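Local coordinates for cell division control protein (Pyrococcus abyssi, PDB 6RPP) that probably catalyses its own excision by protein splicing, as an intein of the HINT fold inserted in an MCM-type replicative helicase, at residues A[9-14]-A[22-27]; A[30-35]-A[46-51]; A[79-84]-A[110-115]; A[98-101]-A[106-109]. The protein carries 2 engineered substitutions. All coordinates share one frame; numbering follows the deposited sequence.

Interaction 1 of 4, residues A[9-14]-A[22-27]; sequences TEVVLG and GEIVER
Val11, on the short strand 10-11, and Ile24, in the first turns of helix 21-35, mark the closest approach of the two backbones, with CA of Val11 8.9 Å from CA of Ile24, a spacing that only side chains bridge. Ile24 does most of the bridging. Its CG1 branch lies anti to the carbonyl carbon (chi1 -63°) and continues extended, so that the terminal CD1 methyl is the part that reaches the strand. There CD1 of Ile24 meets CB of Val11 at 4.0 Å, and the same methyl lies 4.1 Å from CG2 of Val11, the branch beside the backbone N. The two side chains cross at about a right angle, with the isoleucine tip laid against CB and the CG2 branch of the valine rather than running alongside it. Two residues further on, Leu13 also leans in, and its CD2 comes within 4.5 Å of CD1 of Ile24, a looser touch, so the one methyl meets two residues of segment 9-14.

Around this point Val11 also packs on Ile21, Val53 and Phe158. Charged groups of the two segments find partners elsewhere: Glu10 forms a salt bridge with Arg18, and Glu26 pairs with Lys73 and takes a hydrogen bond with Tyr148. The contact thus joins helix 21-35 to strand 10-11, close to strands 44-56 and 157-160, at a buried apolar spot. With no hydrogen bond across it, the contact rests on the packing of aliphatic carbons, and its cohesion should be essentially hydrophobic and dispersive.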
loop_
_atom_site.group_PDB
_atom_site.type_symbol
_atom_site.label_atom_id
_atom_site.label_comp_id
_atom_site.label_asym_id
_atom_site.label_seq_id
_atom_site.Cartn_x
_atom_site.Cartn_y
_atom_site.Cartn_z
ATOM N N THR A 9 3.448 6.742 -4.012
ATOM C CA THR A 9 2.799 6.517 -2.717
ATOM C C THR A 9 3.861 6.681 -1.632
ATOM O O THR A 9 4.885 6.019 -1.699
ATOM C CB THR A 9 2.229 5.111 -2.669
ATOM O OG1 THR A 9 1.438 4.882 -3.872
ATOM C CG2 THR A 9 1.345 4.885 -1.438
ATOM N N GLU A 10 3.655 7.607 -0.668
ATOM C CA GLU A 10 4.699 7.914 0.306
ATOM C C GLU A 10 4.486 7.149 1.616
ATOM O O GLU A 10 3.481 7.346 2.316
ATOM C CB GLU A 10 4.740 9.426 0.572
ATOM C CG GLU A 10 5.174 10.214 -0.652
ATOM C CD GLU A 10 5.580 11.660 -0.418
ATOM O OE1 GLU A 10 5.507 12.179 0.739
ATOM O OE2 GLU A 10 5.956 12.328 -1.441
ATOM N N VAL A 11 5.426 6.267 1.936
ATOM C CA VAL A 11 5.378 5.430 3.139
ATOM C C VAL A 11 5.870 6.236 4.319
ATOM O O VAL A 11 6.948 6.843 4.253
ATOM C CB VAL A 11 6.266 4.194 2.948
ATOM C CG1 VAL A 11 6.229 3.307 4.163
ATOM C CG2 VAL A 11 5.769 3.391 1.677
ATOM N N VAL A 12 5.089 6.247 5.406
ATOM C CA VAL A 12 5.541 6.860 6.656
ATOM C C VAL A 12 6.510 5.924 7.380
ATOM O O VAL A 12 6.181 4.787 7.748
ATOM C CB VAL A 12 4.338 7.240 7.524
ATOM C CG1 VAL A 12 4.795 7.944 8.823
ATOM C CG2 VAL A 12 3.417 8.137 6.775
ATOM N N LEU A 13 7.750 6.357 7.522
ATOM C CA LEU A 13 8.738 5.574 8.237
ATOM C C LEU A 13 8.675 5.884 9.732
ATOM O O LEU A 13 8.372 7.008 10.145
ATOM C CB LEU A 13 10.141 5.863 7.696
ATOM C CG LEU A 13 10.294 5.528 6.220
ATOM C CD1 LEU A 13 11.653 6.038 5.699
ATOM C CD2 LEU A 13 10.131 4.060 5.961
ATOM N N GLY A 14 8.906 4.853 10.553
ATOM C CA GLY A 14 8.873 5.054 11.988
ATOM C C GLY A 14 10.037 5.836 12.518
ATOM O O GLY A 14 10.030 6.214 13.693
ATOM N N GLY A 22 8.423 3.666 -4.346
ATOM C CA GLY A 22 9.259 3.289 -5.482
ATOM C C GLY A 22 10.728 3.460 -5.175
ATOM O O GLY A 22 11.564 2.654 -5.604
ATOM N N GLU A 23 11.061 4.521 -4.454
ATOM C CA GLU A 23 12.459 4.737 -4.063
ATOM C C GLU A 23 12.941 3.629 -3.121
ATOM O O GLU A 23 14.065 3.102 -3.277
ATOM C CB GLU A 23 12.571 6.108 -3.409
ATOM C CG GLU A 23 13.967 6.431 -2.846
ATOM C CD GLU A 23 14.100 7.888 -2.464
ATOM O OE1 GLU A 23 13.286 8.716 -2.955
ATOM O OE2 GLU A 23 15.031 8.198 -1.682
ATOM N N ILE A 24 12.173 3.346 -2.073
ATOM C CA ILE A 24 12.491 2.253 -1.137
ATOM C C ILE A 24 12.703 0.951 -1.894
ATOM O O ILE A 24 13.702 0.243 -1.675
ATOM C CB ILE A 24 11.359 2.083 -0.101
ATOM C CG1 ILE A 24 11.203 3.330 0.767
ATOM C CG2 ILE A 24 11.547 0.824 0.756
ATOM C CD1 ILE A 24 9.889 3.294 1.578
ATOM N N VAL A 25 11.760 0.595 -2.782
ATOM C CA VAL A 25 11.877 -0.697 -3.428
ATOM C C VAL A 25 13.043 -0.744 -4.419
ATOM O O VAL A 25 13.801 -1.741 -4.448
ATOM C CB VAL A 25 10.553 -1.049 -4.125
ATOM C CG1 VAL A 25 10.745 -2.311 -4.929
ATOM C CG2 VAL A 25 9.481 -1.243 -3.067
ATOM N N GLU A 26 13.162 0.270 -5.294
ATOM C CA GLU A 26 14.198 0.192 -6.318
ATOM C C GLU A 26 15.590 0.161 -5.703
ATOM O O GLU A 26 16.471 -0.527 -6.239
ATOM C CB GLU A 26 14.059 1.367 -7.271
ATOM C CG GLU A 26 12.768 1.326 -8.107
ATOM C CD GLU A 26 12.698 0.159 -9.099
ATOM O OE1 GLU A 26 13.708 -0.567 -9.334
ATOM O OE2 GLU A 26 11.608 0.021 -9.701
ATOM N N ARG A 27 15.808 0.860 -4.576
ATOM C CA ARG A 27 17.123 0.784 -3.939
ATOM C C ARG A 27 17.401 -0.624 -3.443
ATOM O O ARG A 27 18.542 -1.111 -3.526
ATOM C CB ARG A 27 17.206 1.790 -2.790
ATOM C CG ARG A 27 18.535 1.804 -2.029
ATOM C CD ARG A 27 18.419 2.746 -0.828
ATOM N NE ARG A 27 19.532 2.631 0.111
ATOM C CZ ARG A 27 20.386 3.617 0.368
ATOM N NH1 ARG A 27 20.256 4.781 -0.258
ATOM N NH2 ARG A 27 21.377 3.445 1.237
#

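Interaction 2 of 4, residues A[30-35]-A[46-51]; sequences EEAEKN and YAPIDI
Ala32 and Ala47 meet methyl to methyl, and that apolar touch carries most of the contact between the last turns of helix 21-35 and the early part of the long strand 44-56. CB of Ala32 lies 3.7 Å from CB of Ala47, each bond from the main chain directed at the other segment, and the small side chains let the backbones come close: the CA atoms of Ala32 and Ala47 are 6.0 Å apart. A second apolar touch extends the first along the strand. The same CB of Ala32 sits 4.2 Å from CD of Pro48, the ring carbon next to the proline nitrogen, so the helix methyl faces two consecutive strand residues.

Polar interaction between the segments is absent; no hydrogen bond or salt bridge crosses. Instead the polar groups look elsewhere: OD1 of Asn35 accepts from the backbone N of Lys37 just after the helix, and Asp50 forms a salt bridge with Arg67 on the neighbouring strand.

The pairing belongs to a helix lying along one side of the four-stranded antiparallel sheet. Leu38 also touches Ala32, and Ile29 packs on Ala47 one turn earlier, while Ala28 reaches Ile49 further along. Strand 63-75 is joined to segment 46-51 by backbone hydrogen bonds, including those of Ala47 with Ala71 and Ile49 with Asn69.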
loop_
_atom_site.group_PDB
_atom_site.type_symbol
_atom_site.label_atom_id
_atom_site.label_comp_id
_atom_site.label_asym_id
_atom_site.label_seq_id
_atom_site.Cartn_x
_atom_site.Cartn_y
_atom_site.Cartn_z
ATOM N N GLU A 30 18.176 -2.832 -6.451
ATOM C CA GLU A 30 19.522 -2.606 -6.993
ATOM C C GLU A 30 20.591 -3.294 -6.138
ATOM O O GLU A 30 21.527 -3.914 -6.662
ATOM C CB GLU A 30 19.787 -1.104 -7.081
ATOM C CG GLU A 30 21.068 -0.752 -7.802
ATOM C CD GLU A 30 21.258 0.759 -7.957
ATOM O OE1 GLU A 30 20.467 1.527 -7.360
ATOM O OE2 GLU A 30 22.211 1.176 -8.657
ATOM N N GLU A 31 20.448 -3.242 -4.815
ATOM C CA GLU A 31 21.454 -3.856 -3.971
ATOM C C GLU A 31 21.394 -5.375 -4.087
ATOM O O GLU A 31 22.446 -6.036 -4.143
ATOM C CB GLU A 31 21.229 -3.392 -2.532
ATOM C CG GLU A 31 22.292 -3.838 -1.564
ATOM C CD GLU A 31 22.148 -3.165 -0.227
ATOM O OE1 GLU A 31 22.698 -2.056 -0.039
ATOM O OE2 GLU A 31 21.474 -3.750 0.632
ATOM N N ALA A 32 20.169 -5.937 -4.128
ATOM C CA ALA A 32 20.026 -7.394 -4.194
ATOM C C ALA A 32 20.472 -7.940 -5.548
ATOM O O ALA A 32 20.944 -9.090 -5.619
ATOM C CB ALA A 32 18.579 -7.808 -3.893
ATOM N N GLU A 33 20.352 -7.134 -6.626
ATOM C CA GLU A 33 20.904 -7.548 -7.925
ATOM C C GLU A 33 22.376 -7.921 -7.810
ATOM O O GLU A 33 22.846 -8.861 -8.469
ATOM C CB GLU A 33 20.761 -6.436 -8.979
ATOM C CG GLU A 33 19.365 -6.356 -9.531
ATOM C CD GLU A 33 19.114 -5.118 -10.383
ATOM O OE1 GLU A 33 19.930 -4.172 -10.341
ATOM O OE2 GLU A 33 18.081 -5.094 -11.088
ATOM N N LYS A 34 23.116 -7.193 -6.988
ATOM C CA LYS A 34 24.560 -7.364 -6.928
ATOM C C LYS A 34 25.018 -8.327 -5.837
ATOM O O LYS A 34 26.158 -8.805 -5.892
ATOM C CB LYS A 34 25.230 -6.002 -6.717
ATOM C CG LYS A 34 25.056 -5.069 -7.911
ATOM C CD LYS A 34 25.821 -3.773 -7.750
ATOM C CE LYS A 34 25.939 -3.040 -9.082
ATOM N NZ LYS A 34 27.361 -2.867 -9.500
ATOM N N ASN A 35 24.173 -8.626 -4.839
ATOM C CA ASN A 35 24.668 -9.497 -3.791
ATOM C C ASN A 35 24.059 -10.888 -3.854
ATOM O O ASN A 35 24.316 -11.706 -2.964
ATOM C CB ASN A 35 24.482 -8.852 -2.410
ATOM C CG ASN A 35 23.039 -8.658 -2.039
ATOM O OD1 ASN A 35 22.150 -9.251 -2.647
ATOM N ND2 ASN A 35 22.784 -7.766 -1.076
ATOM N N TYR A 46 11.495 -9.512 -6.071
ATOM C CA TYR A 46 11.480 -9.166 -4.654
ATOM C C TYR A 46 12.912 -9.085 -4.149
ATOM O O TYR A 46 13.835 -9.643 -4.751
ATOM C CB TYR A 46 10.668 -10.160 -3.809
ATOM C CG TYR A 46 11.138 -11.563 -3.837
ATOM C CD1 TYR A 46 10.721 -12.429 -4.827
ATOM C CD2 TYR A 46 11.945 -12.046 -2.838
ATOM C CE1 TYR A 46 11.137 -13.737 -4.851
ATOM C CE2 TYR A 46 12.360 -13.374 -2.847
ATOM C CZ TYR A 46 11.953 -14.200 -3.847
ATOM O OH TYR A 46 12.379 -15.517 -3.841
ATOM N N ALA A 47 13.075 -8.365 -3.045
ATOM C CA ALA A 47 14.384 -8.184 -2.450
ATOM C C ALA A 47 14.207 -7.961 -0.958
ATOM O O ALA A 47 13.205 -7.388 -0.529
ATOM C CB ALA A 47 15.108 -6.982 -3.078
ATOM N N PRO A 48 15.174 -8.335 -0.157
ATOM C CA PRO A 48 15.071 -8.087 1.289
ATOM C C PRO A 48 15.185 -6.605 1.600
ATOM O O PRO A 48 15.925 -5.854 0.954
ATOM C CB PRO A 48 16.261 -8.868 1.863
ATOM C CG PRO A 48 17.153 -9.068 0.765
ATOM C CD PRO A 48 16.382 -9.084 -0.526
ATOM N N ILE A 49 14.465 -6.183 2.634
ATOM C CA ILE A 49 14.616 -4.860 3.233
ATOM C C ILE A 49 14.486 -5.006 4.734
ATOM O O ILE A 49 14.076 -6.053 5.255
ATOM C CB ILE A 49 13.560 -3.822 2.795
ATOM C CG1 ILE A 49 12.178 -4.422 2.956
ATOM C CG2 ILE A 49 13.778 -3.326 1.439
ATOM C CD1 ILE A 49 11.072 -3.369 2.661
ATOM N N ASP A 50 14.847 -3.918 5.454
ATOM C CA ASP A 50 14.660 -3.827 6.897
ATOM C C ASP A 50 14.307 -2.382 7.262
ATOM O O ASP A 50 15.180 -1.582 7.598
ATOM C CB ASP A 50 15.922 -4.301 7.637
ATOM C CG ASP A 50 15.776 -4.314 9.144
ATOM O OD1 ASP A 50 14.674 -4.092 9.698
ATOM O OD2 ASP A 50 16.801 -4.611 9.813
ATOM N N ILE A 51 13.025 -2.050 7.252
ATOM C CA ILE A 51 12.614 -0.688 7.541
ATOM C C ILE A 51 11.461 -0.729 8.537
ATOM O O ILE A 51 10.860 -1.776 8.773
ATOM C CB ILE A 51 12.203 0.075 6.261
ATOM C CG1 ILE A 51 10.963 -0.554 5.673
ATOM C CG2 ILE A 51 13.319 0.013 5.238
ATOM C CD1 ILE A 51 10.499 0.180 4.453
#

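Interaction 3 of 4, residues A[79-84]-A[110-115]; sequences KMMLVK and RKARDL
Met81 lays its terminal CE methyl against the root of Arg113, 3.9 Å from CB of Arg113 and 4.0 Å from CA of Arg113. A bend at its second torsion (chi2 -80°) carries the chain to this place, beyond which it runs out extended to CE. Nearer its root the same side chain meets a smaller neighbour, CG of Met81 standing 4.4 Å from CB of Ala112. Arg113 has its CG placed between the backbone N and the carbonyl carbon (chi1 68°), and from there its extended chain leads the guanidinium away from the strand, so only the base of the residue takes part.

Strands 80-85 and 106-111 belong to one six-stranded antiparallel sheet, yet three strands separate them in its order. The sheet evidently curls round, consistent with the beta-rich HINT fold of inteins, and brings the 3-10 turn 112-114 after strand 106-111 to face strand 80-85. Backbone bonds from Asp114 N to Lys111 O and from Leu115 N to Ala112 O shape that turn.

Where the chain leaves it, CD1 of Leu115 comes to 4.1 Å from CG1 of Val83, the branch anti to the backbone N, and the two side chains cross at about a right angle. Ile137 lies against both Met81 and Leu115, Val93 against Ala112, and Phe99 against Leu115.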
loop_
_atom_site.group_PDB
_atom_site.type_symbol
_atom_site.label_atom_id
_atom_site.label_comp_id
_atom_site.label_asym_id
_atom_site.label_seq_id
_atom_site.Cartn_x
_atom_site.Cartn_y
_atom_site.Cartn_z
ATOM N N LYS A 79 -4.493 -1.276 -16.592
ATOM C CA LYS A 79 -5.297 -0.200 -16.013
ATOM C C LYS A 79 -4.943 -0.081 -14.545
ATOM O O LYS A 79 -4.592 -1.070 -13.901
ATOM C CB LYS A 79 -6.851 -0.436 -16.148
ATOM C CG LYS A 79 -7.243 -0.617 -17.602
ATOM C CD LYS A 79 -8.727 -0.680 -17.854
ATOM C CE LYS A 79 -9.061 -0.186 -19.275
ATOM N NZ LYS A 79 -8.070 0.789 -19.837
ATOM N N MET A 80 -5.036 1.153 -14.015
ATOM C CA MET A 80 -4.863 1.439 -12.592
ATOM C C MET A 80 -6.061 2.235 -12.077
ATOM O O MET A 80 -6.911 2.670 -12.841
ATOM C CB MET A 80 -3.549 2.224 -12.313
ATOM C CG MET A 80 -2.213 1.547 -12.724
ATOM S SD MET A 80 -1.737 0.375 -11.429
ATOM C CE MET A 80 -1.206 1.518 -10.104
ATOM N N MET A 81 -6.156 2.375 -10.737
ATOM C CA MET A 81 -7.281 3.090 -10.131
ATOM C C MET A 81 -6.766 4.175 -9.211
ATOM O O MET A 81 -5.903 3.923 -8.372
ATOM C CB MET A 81 -8.217 2.165 -9.315
ATOM C CG MET A 81 -8.826 1.005 -10.025
ATOM S SD MET A 81 -10.180 1.702 -10.915
ATOM C CE MET A 81 -10.993 0.220 -11.523
ATOM N N LEU A 82 -7.353 5.356 -9.309
ATOM C CA LEU A 82 -7.113 6.419 -8.342
ATOM C C LEU A 82 -8.273 6.383 -7.370
ATOM O O LEU A 82 -9.428 6.527 -7.777
ATOM C CB LEU A 82 -7.006 7.785 -9.043
ATOM C CG LEU A 82 -7.225 9.030 -8.187
ATOM C CD1 LEU A 82 -6.072 9.151 -7.191
ATOM C CD2 LEU A 82 -7.347 10.272 -9.080
ATOM N N VAL A 83 -7.966 6.260 -6.087
ATOM C CA VAL A 83 -8.981 6.170 -5.042
ATOM C C VAL A 83 -8.894 7.429 -4.222
ATOM O O VAL A 83 -7.800 7.792 -3.774
ATOM C CB VAL A 83 -8.764 4.939 -4.169
ATOM C CG1 VAL A 83 -9.759 4.906 -2.970
ATOM C CG2 VAL A 83 -8.888 3.722 -5.017
ATOM N N LYS A 84 -10.011 8.142 -4.090
ATOM C CA LYS A 84 -10.049 9.384 -3.330
ATOM C C LYS A 84 -11.086 9.271 -2.224
ATOM O O LYS A 84 -12.191 8.760 -2.470
ATOM C CB LYS A 84 -10.399 10.596 -4.225
ATOM C CG LYS A 84 -9.407 10.869 -5.358
ATOM C CD LYS A 84 -9.943 11.975 -6.267
ATOM C CE LYS A 84 -9.933 13.312 -5.570
ATOM N NZ LYS A 84 -10.385 14.396 -6.545
ATOM N N ARG A 110 -11.763 -5.481 0.439
ATOM C CA ARG A 110 -12.459 -5.215 -0.814
ATOM C C ARG A 110 -11.444 -4.707 -1.829
ATOM O O ARG A 110 -10.723 -3.743 -1.549
ATOM C CB ARG A 110 -13.560 -4.176 -0.602
ATOM C CG ARG A 110 -14.398 -3.867 -1.835
ATOM C CD ARG A 110 -15.781 -3.341 -1.437
ATOM N NE ARG A 110 -16.515 -4.286 -0.582
ATOM C CZ ARG A 110 -17.475 -3.931 0.266
ATOM N NH1 ARG A 110 -17.851 -2.665 0.367
ATOM N NH2 ARG A 110 -18.073 -4.847 1.015
ATOM N N LYS A 111 -11.454 -5.306 -3.024
ATOM C CA LYS A 111 -10.572 -4.874 -4.099
ATOM C C LYS A 111 -10.921 -3.453 -4.538
ATOM O O LYS A 111 -12.091 -3.035 -4.536
ATOM C CB LYS A 111 -10.675 -5.824 -5.305
ATOM C CG LYS A 111 -10.132 -7.228 -5.071
ATOM C CD LYS A 111 -10.429 -8.110 -6.288
ATOM C CE LYS A 111 -10.175 -9.587 -6.026
ATOM N NZ LYS A 111 -8.800 -9.987 -6.444
ATOM N N ALA A 112 -9.886 -2.715 -4.965
ATOM C CA ALA A 112 -10.095 -1.330 -5.401
ATOM C C ALA A 112 -11.220 -1.230 -6.433
ATOM O O ALA A 112 -12.104 -0.350 -6.353
ATOM C CB ALA A 112 -8.788 -0.774 -5.980
ATOM N N ARG A 113 -11.224 -2.151 -7.414
ATOM C CA ARG A 113 -12.217 -2.128 -8.482
ATOM C C ARG A 113 -13.613 -2.511 -8.008
ATOM O O ARG A 113 -14.573 -2.345 -8.773
ATOM C CB ARG A 113 -11.809 -3.067 -9.616
ATOM C CG ARG A 113 -11.823 -4.555 -9.281
ATOM C CD ARG A 113 -11.363 -5.366 -10.497
ATOM N NE ARG A 113 -11.227 -6.787 -10.174
ATOM C CZ ARG A 113 -10.564 -7.662 -10.922
ATOM N NH1 ARG A 113 -9.969 -7.265 -12.042
ATOM N NH2 ARG A 113 -10.495 -8.933 -10.540
ATOM N N ASP A 114 -13.747 -3.028 -6.783
ATOM C CA ASP A 114 -15.047 -3.380 -6.202
ATOM C C ASP A 114 -15.535 -2.330 -5.199
ATOM O O ASP A 114 -16.666 -2.446 -4.705
ATOM C CB ASP A 114 -14.951 -4.742 -5.486
ATOM C CG ASP A 114 -14.564 -5.888 -6.423
ATOM O OD1 ASP A 114 -14.579 -5.687 -7.652
ATOM O OD2 ASP A 114 -14.236 -6.991 -5.929
ATOM N N LEU A 115 -14.717 -1.311 -4.908
ATOM C CA LEU A 115 -15.123 -0.242 -3.992
ATOM C C LEU A 115 -16.237 0.603 -4.572
ATOM O O LEU A 115 -16.297 0.858 -5.785
ATOM C CB LEU A 115 -13.974 0.705 -3.696
ATOM C CG LEU A 115 -12.801 0.237 -2.853
ATOM C CD1 LEU A 115 -11.771 1.362 -2.890
ATOM C CD2 LEU A 115 -13.228 0.050 -1.446
#

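Interaction 4 of 4, residues A[98-101]-A[106-109]; sequences PFFV and KVAM
Val101 and Ala108 bind each other through both backbone groups: Val101 N donates to Ala108 O at 2.7 Å, nearly straight, and Ala108 N returns a bond to Val101 O at 2.9 Å, its donor tilted 20° from the carbonyl plane. Next along, Phe100 faces Met109 as a non-hydrogen-bonded pair, with Met109 CA 3.2 Å from Phe99 O in a CA-H...O contact.

The two side chains of that pair run alongside each other. CG of Met109 touches CD1 of Phe100 at 3.9 Å, and SD of Met109 sits 5.2 Å from the Phe100 ring centroid in an oblique Met-aromatic contact. A bend at chi3 (33°) then turns CE of Met109 onto CB of Pro98, 3.7 Å away. The strands form an antiparallel beta hairpin at the edge of the six-stranded sheet. Diagonally across it, CG1 of Val107, anti to its own N, lies 4.0 Å from CB of Phe100.

Further out, His166 near the C-terminus packs on both Pro98 and Met109, and Leu58 on Phe100. On the other side of strand 98-103, Phe99 meets His97 edge-to-face, the histidine of the T-x-x-H signature of intein splicing domains, while Ile121 and Leu115 lie against Val101.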
loop_
_atom_site.group_PDB
_atom_site.type_symbol
_atom_site.label_atom_id
_atom_site.label_comp_id
_atom_site.label_asym_id
_atom_site.label_seq_id
_atom_site.Cartn_x
_atom_site.Cartn_y
_atom_site.Cartn_z
ATOM N N PRO A 98 -6.386 -4.716 -2.420
ATOM C CA PRO A 98 -7.488 -4.696 -1.456
ATOM C C PRO A 98 -7.340 -3.587 -0.429
ATOM O O PRO A 98 -6.241 -3.190 -0.053
ATOM C CB PRO A 98 -7.402 -6.075 -0.791
ATOM C CG PRO A 98 -5.981 -6.446 -0.891
ATOM C CD PRO A 98 -5.438 -5.812 -2.160
ATOM N N PHE A 99 -8.502 -3.120 0.049
ATOM C CA PHE A 99 -8.635 -2.145 1.111
ATOM C C PHE A 99 -9.412 -2.777 2.246
ATOM O O PHE A 99 -10.259 -3.622 2.018
ATOM C CB PHE A 99 -9.388 -0.881 0.639
ATOM C CG PHE A 99 -8.580 -0.021 -0.254
ATOM C CD1 PHE A 99 -8.487 -0.340 -1.605
ATOM C CD2 PHE A 99 -7.994 1.119 0.195
ATOM C CE1 PHE A 99 -7.730 0.461 -2.482
ATOM C CE2 PHE A 99 -7.215 1.920 -0.648
ATOM C CZ PHE A 99 -7.099 1.620 -1.992
ATOM N N PHE A 100 -9.062 -2.401 3.473
ATOM C CA PHE A 100 -9.894 -2.683 4.636
ATOM C C PHE A 100 -11.154 -1.828 4.581
ATOM O O PHE A 100 -11.053 -0.595 4.530
ATOM C CB PHE A 100 -9.121 -2.354 5.914
ATOM C CG PHE A 100 -7.771 -3.026 5.991
ATOM C CD1 PHE A 100 -7.674 -4.369 6.318
ATOM C CD2 PHE A 100 -6.622 -2.315 5.712
ATOM C CE1 PHE A 100 -6.436 -4.996 6.373
ATOM C CE2 PHE A 100 -5.388 -2.929 5.752
ATOM C CZ PHE A 100 -5.281 -4.250 6.095
ATOM N N VAL A 101 -12.336 -2.457 4.623
ATOM C CA VAL A 101 -13.599 -1.725 4.591
ATOM C C VAL A 101 -14.402 -2.096 5.820
ATOM O O VAL A 101 -14.639 -3.281 6.082
ATOM C CB VAL A 101 -14.432 -2.017 3.324
ATOM C CG1 VAL A 101 -15.784 -1.318 3.414
ATOM C CG2 VAL A 101 -13.662 -1.538 2.090
ATOM N N LYS A 106 -18.192 -4.837 10.916
ATOM C CA LYS A 106 -17.101 -5.764 10.650
ATOM C C LYS A 106 -16.165 -5.203 9.591
ATOM O O LYS A 106 -16.585 -4.479 8.682
ATOM C CB LYS A 106 -17.603 -7.134 10.173
ATOM C CG LYS A 106 -16.609 -8.275 10.454
ATOM C CD LYS A 106 -16.188 -8.308 11.937
ATOM C CE LYS A 106 -14.692 -8.621 12.133
ATOM N NZ LYS A 106 -13.786 -7.497 11.798
ATOM N N VAL A 107 -14.897 -5.575 9.690
ATOM C CA VAL A 107 -13.913 -5.163 8.702
ATOM C C VAL A 107 -13.706 -6.325 7.750
ATOM O O VAL A 107 -13.429 -7.452 8.182
ATOM C CB VAL A 107 -12.598 -4.740 9.369
ATOM C CG1 VAL A 107 -11.564 -4.368 8.308
ATOM C CG2 VAL A 107 -12.871 -3.591 10.329
ATOM N N ALA A 108 -13.873 -6.067 6.461
ATOM C CA ALA A 108 -13.545 -7.042 5.448
ATOM C C ALA A 108 -12.666 -6.370 4.418
ATOM O O ALA A 108 -12.456 -5.153 4.439
ATOM C CB ALA A 108 -14.790 -7.633 4.781
ATOM N N MET A 109 -12.130 -7.163 3.515
ATOM C CA MET A 109 -11.249 -6.595 2.522
ATOM C C MET A 109 -11.964 -6.576 1.172
ATOM O O MET A 109 -12.713 -7.493 0.825
ATOM C CB MET A 109 -9.903 -7.345 2.493
ATOM C CG MET A 109 -8.946 -6.979 3.782
ATOM S SD MET A 109 -7.622 -8.209 3.773
ATOM C CE MET A 109 -7.409 -8.527 2.016
#

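In the fold
The contacts fall into two pairs on opposite sides of the chain's centre. Interactions 1 and 2 share helix 21-35, their centres 13 Å apart, and meet at Ile51, whose CD1 lies 3.9 Å from CG2 of Ile24 and 4.2 Å from CD2 of Leu13. Interactions 3 and 4, with centres also 13 Å apart, share strand 106-111, interaction 4 nesting inside the loop of interaction 3. Here Phe99 N lies 2.8 Å from Arg110 O, a probable hydrogen bond, and CE1 of Phe99 packs 3.9 Å from CB of Ala112. The pairs do not touch, nearest atoms of interactions 1 and 3 being about 8 Å apart. Interaction 4 borders His97 and His166, probably close to the splicing centre.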